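Local coordinates for protein SnoN,Epimerase SnoN (PDB 5EP9) that acts as a non-heme iron, 2-oxoglutarate-dependent epimerase in the biosynthesis of nogalamycin, at residues P117-K122 / P274-R279. Sequence-based numbering, arbitrary orientation.
Sequences PLRLFK and PLTGDR
With CG beside its backbone N (chi1 -70°) and the chain extended as far as NE, Arg119 reaches from the strand to the loop 274-279; Arg279, bent at chi2 (51°), brings its guanidinium back to Phe121. The Arg119 CD methylene passes 3.1 Å from Leu275 O, and one face of its guanidinium lies against Thr276, whose CG2 comes within 3.6 Å of NH2. A threonine suits this place because its methyl packs against the flat group. Water 1, at the guanidinium edge, accepts from Arg119 NH1 (3.0 Å) and from Gly277 N. Arg119 also donates from NE to Ala246 O and from NH1 to Phe280 O; its long side chain carries several N-H donors and therefore suits a place where carbonyls from separate loops converge. Replacing Arg119 by an alanine is likely to leave Ala246 O and Phe280 O without its NE and NH1 donors and to open a gap beside the Thr276 methyl.

Residues 118-128 form an inner strand of the larger sheet in the cupin-type double-stranded beta-helix expected of PhyH proteins, where Phe121 and Lys122 both face Val242 in a classic beta bulge. Residues 117-122 belong to the SnoN part 14-202 and residues 274-279 to the part 203-305, so the contact crosses between two parts of an engineered fusion.

At the bulge, Phe121 O meets the edge of the Arg279 guanidinium, taking a weak hydrogen bond from NH1 (3.3 Å, 159° at the hydrogen). Water 2 lies in the same guanidinium plane, donating to Phe121 O and accepting from Arg279 NH2 at 2.8 Å; NH2 also bonds Pro262 O. The water also lies above one face of the Phe121 ring, toward its rim, and the ring makes an edge-to-face contact with Phe150. Glycine is favoured at Gly277 by its positive phi, while buried Leu275 packs its side chain on Met244 and Phe280.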
# COMPACT_ATOMS: atom_id res chain seq x y z
N PRO A 117 4.10 -11.95 12.39
CA PRO A 117 2.71 -11.55 12.49
C PRO A 117 2.57 -10.06 12.25
O PRO A 117 3.47 -9.29 12.57
CB PRO A 117 2.33 -11.87 13.94
CG PRO A 117 3.33 -12.89 14.39
CD PRO A 117 4.58 -12.65 13.61
N LEU A 118 1.44 -9.72 11.64
CA LEU A 118 1.17 -8.41 11.21
C LEU A 118 -0.17 -7.91 11.71
O LEU A 118 -1.04 -8.66 12.05
CB LEU A 118 1.18 -8.32 9.69
CG LEU A 118 2.49 -8.67 8.93
CD1 LEU A 118 2.16 -8.74 7.45
CD2 LEU A 118 3.63 -7.68 9.18
N ARG A 119 -0.30 -6.59 11.65
CA ARG A 119 -1.52 -5.85 11.84
C ARG A 119 -1.80 -4.95 10.66
O ARG A 119 -0.89 -4.54 9.92
CB ARG A 119 -1.43 -4.94 13.07
CG ARG A 119 -1.43 -5.65 14.39
CD ARG A 119 -1.01 -4.74 15.54
NE ARG A 119 -0.97 -5.48 16.79
CZ ARG A 119 -2.08 -5.91 17.45
NH1 ARG A 119 -3.30 -5.58 17.07
NH2 ARG A 119 -1.95 -6.63 18.51
N LEU A 120 -3.08 -4.66 10.47
CA LEU A 120 -3.48 -3.68 9.46
C LEU A 120 -3.28 -2.31 10.07
O LEU A 120 -3.70 -2.06 11.17
CB LEU A 120 -4.94 -3.85 9.08
CG LEU A 120 -5.60 -2.75 8.25
CD1 LEU A 120 -5.03 -2.71 6.85
CD2 LEU A 120 -7.12 -2.95 8.16
N PHE A 121 -2.69 -1.40 9.25
CA PHE A 121 -2.53 0.02 9.62
C PHE A 121 -3.55 0.88 8.95
O PHE A 121 -4.24 1.71 9.57
CB PHE A 121 -1.11 0.55 9.28
CG PHE A 121 -0.95 2.03 9.55
CD1 PHE A 121 -1.05 2.52 10.83
CD2 PHE A 121 -0.63 2.90 8.54
CE1 PHE A 121 -0.88 3.85 11.09
CE2 PHE A 121 -0.46 4.26 8.77
CZ PHE A 121 -0.61 4.72 10.05
N LYS A 122 -3.66 0.70 7.67
CA LYS A 122 -4.75 1.37 6.89
C LYS A 122 -4.95 0.79 5.49
O LYS A 122 -4.04 0.13 4.92
CB LYS A 122 -4.46 2.86 6.73
CG LYS A 122 -3.28 3.06 5.83
CD LYS A 122 -2.95 4.52 5.65
CE LYS A 122 -1.75 4.49 4.77
NZ LYS A 122 -1.42 5.85 4.41
N PRO A 274 1.07 1.21 22.16
CA PRO A 274 0.99 0.16 21.19
C PRO A 274 -0.22 0.38 20.29
O PRO A 274 -1.18 1.06 20.68
CB PRO A 274 0.85 -1.13 22.01
CG PRO A 274 1.07 -0.74 23.47
CD PRO A 274 0.68 0.73 23.52
N LEU A 275 -0.11 -0.10 19.04
CA LEU A 275 -1.20 0.01 18.14
C LEU A 275 -1.85 -1.37 18.13
O LEU A 275 -1.36 -2.29 17.46
CB LEU A 275 -0.72 0.47 16.76
CG LEU A 275 0.02 1.80 16.82
CD1 LEU A 275 0.63 2.08 15.47
CD2 LEU A 275 -0.77 3.02 17.23
N THR A 276 -2.98 -1.47 18.84
CA THR A 276 -3.70 -2.74 19.03
C THR A 276 -5.21 -2.56 18.97
O THR A 276 -5.71 -1.45 18.76
CB THR A 276 -3.42 -3.37 20.35
OG1 THR A 276 -3.75 -2.44 21.33
CG2 THR A 276 -1.97 -3.72 20.55
N GLY A 277 -5.92 -3.69 19.04
CA GLY A 277 -7.36 -3.70 18.97
C GLY A 277 -7.90 -3.72 17.54
O GLY A 277 -7.14 -3.81 16.56
N ASP A 278 -9.20 -3.65 17.45
CA ASP A 278 -10.04 -3.49 16.23
C ASP A 278 -9.63 -2.44 15.28
O ASP A 278 -9.82 -2.58 14.09
CB ASP A 278 -11.52 -3.11 16.62
CG ASP A 278 -12.32 -4.30 17.10
OD1 ASP A 278 -11.82 -5.43 16.83
OD2 ASP A 278 -13.42 -4.14 17.74
N ARG A 279 -9.11 -1.36 15.78
CA ARG A 279 -8.62 -0.27 14.94
C ARG A 279 -7.33 -0.63 14.12
O ARG A 279 -7.07 -0.11 13.07
CB ARG A 279 -8.37 0.96 15.81
CG ARG A 279 -7.80 2.16 15.07
CD ARG A 279 -8.59 2.51 13.81
NE ARG A 279 -8.00 3.66 13.19
CZ ARG A 279 -6.99 3.64 12.31
NH1 ARG A 279 -6.48 2.48 11.87
NH2 ARG A 279 -6.48 4.81 11.85
O HOH W 1 -5.12 -6.86 19.10
O HOH W 2 -4.25 4.58 10.15